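PDB 4N4B: GH62 arabinofuranosidase from Podospora anserina, which probably hydrolyses terminal non-reducing alpha-L-arabinofuranoside residues of xylan, removing arabinose side groups from this plant polysaccharide. Local coordinates for residues L298-P302 with C303-F307. Sequence-based numbering, arbitrary orientation.
Sequences LLIDP and CNIRF
Asp301 and Asn304 face each other across a type I beta turn, Asp301 to Asn304, that reverses the chain just before strand 306-311 of the beta-propeller. The turn is closed by Asn304 N, which donates to Asp301 O over 3.1 Å from above the carbonyl plane. With CG anti to the backbone N (chi1 174°), the Asp301 carboxylate swings forward over the turn, and OD1 accepts Cys303 N at 2.8 Å, an Asx turn at the same corner. OD2 separately takes ND2 of Asn304 at 2.9 Å in one of two conformers of that side chain, a bond less certain than the backbone ones; the oxygen lies in the amide plane although the carboxylate is itself turned 72° from it. Replacing Asp301 by alanine is likely to leave Cys303 N without its side-chain acceptor and the Asn304 amide less restrained on the solvent side. That polar side is the looser one, yet Cys303 is tied there by its disulfide to Cys337. On the buried side Ile305 folds back under the turn, its CD1 3.9 Å from Pro302 CA, while Ile300 and Ile305 both rest on Ile288 of strand 286-288 and Pro302 packs on Leu22 and Pro224. Where the strand begins, Arg306 curls back, and its NH1 meets Asn304 O at 2.8 Å, almost in line with the C=O bond and in the guanidinium plane.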
# COMPACT_ATOMS: atom_id res chain seq x y z
N LEU A 298 12.13 -1.42 4.40
CA LEU A 298 10.84 -2.14 4.01
C LEU A 298 11.09 -3.64 3.91
O LEU A 298 10.67 -4.38 3.04
CB LEU A 298 10.25 -1.58 2.68
CG LEU A 298 9.40 -0.34 2.79
CD1 LEU A 298 8.13 -0.65 3.54
CD2 LEU A 298 10.05 0.90 3.39
N LEU A 299 11.80 -4.18 4.93
CA LEU A 299 12.05 -5.57 5.01
C LEU A 299 10.80 -6.36 5.44
O LEU A 299 10.10 -5.99 6.40
CB LEU A 299 13.18 -5.83 6.06
CG LEU A 299 13.63 -7.31 6.23
CD1 LEU A 299 14.21 -7.92 5.04
CD2 LEU A 299 14.64 -7.47 7.45
N ILE A 300 10.58 -7.52 4.83
CA ILE A 300 9.52 -8.50 5.23
C ILE A 300 10.14 -9.82 5.65
O ILE A 300 11.32 -10.13 5.31
CB ILE A 300 8.49 -8.68 4.14
CG1 ILE A 300 9.12 -9.29 2.88
CG2 ILE A 300 7.79 -7.33 3.94
CD1 ILE A 300 8.09 -9.77 1.87
N ASP A 301 9.34 -10.64 6.34
CA ASP A 301 9.71 -12.01 6.66
C ASP A 301 8.93 -12.97 5.77
O ASP A 301 7.74 -13.20 5.98
CB ASP A 301 9.44 -12.31 8.13
CG ASP A 301 9.68 -13.77 8.48
OD1 ASP A 301 10.18 -14.52 7.62
OD2 ASP A 301 9.36 -14.17 9.62
N PRO A 302 9.61 -13.53 4.76
CA PRO A 302 8.99 -14.36 3.79
C PRO A 302 8.47 -15.64 4.42
O PRO A 302 7.62 -16.31 3.80
CB PRO A 302 10.09 -14.65 2.75
CG PRO A 302 11.35 -14.49 3.50
CD PRO A 302 11.10 -13.44 4.55
N CYS A 303 8.84 -15.97 5.64
CA CYS A 303 8.34 -17.22 6.29
C CYS A 303 6.99 -17.05 7.00
O CYS A 303 6.39 -18.04 7.40
CB CYS A 303 9.40 -17.75 7.25
SG CYS A 303 11.10 -17.83 6.48
N ASN A 304 6.54 -15.79 7.13
CA ASN A 304 5.37 -15.50 7.89
C ASN A 304 4.61 -14.30 7.31
O ASN A 304 4.36 -13.33 8.04
CB ASN A 304 5.76 -15.23 9.34
CG ASN A 304 6.35 -16.45 10.02
OD1 ASN A 304 5.62 -17.36 10.42
ND2 ASN A 304 7.67 -16.44 10.18
N ILE A 305 4.31 -14.38 6.03
CA ILE A 305 3.59 -13.28 5.34
C ILE A 305 2.09 -13.23 5.71
O ILE A 305 1.42 -14.23 5.54
CB ILE A 305 3.80 -13.34 3.85
CG1 ILE A 305 5.24 -13.09 3.48
CG2 ILE A 305 2.89 -12.29 3.16
CD1 ILE A 305 5.60 -13.43 2.12
N ARG A 306 1.64 -12.08 6.19
CA ARG A 306 0.23 -11.79 6.29
C ARG A 306 0.06 -10.42 5.62
O ARG A 306 0.95 -9.53 5.68
CB ARG A 306 -0.15 -11.67 7.76
CG ARG A 306 0.03 -12.97 8.61
CD ARG A 306 1.36 -13.03 9.23
NE ARG A 306 1.43 -12.09 10.35
CZ ARG A 306 2.53 -11.52 10.84
NH1 ARG A 306 3.79 -11.75 10.30
NH2 ARG A 306 2.40 -10.73 11.86
N PHE A 307 -1.06 -10.26 4.94
CA PHE A 307 -1.29 -9.13 4.02
C PHE A 307 -2.66 -8.54 4.39
O PHE A 307 -3.70 -9.25 4.29
CB PHE A 307 -1.22 -9.60 2.60
CG PHE A 307 -1.38 -8.55 1.52
CD1 PHE A 307 -0.30 -7.76 1.12
CD2 PHE A 307 -2.56 -8.41 0.82
CE1 PHE A 307 -0.40 -6.87 0.07
CE2 PHE A 307 -2.68 -7.51 -0.22
CZ PHE A 307 -1.62 -6.68 -0.59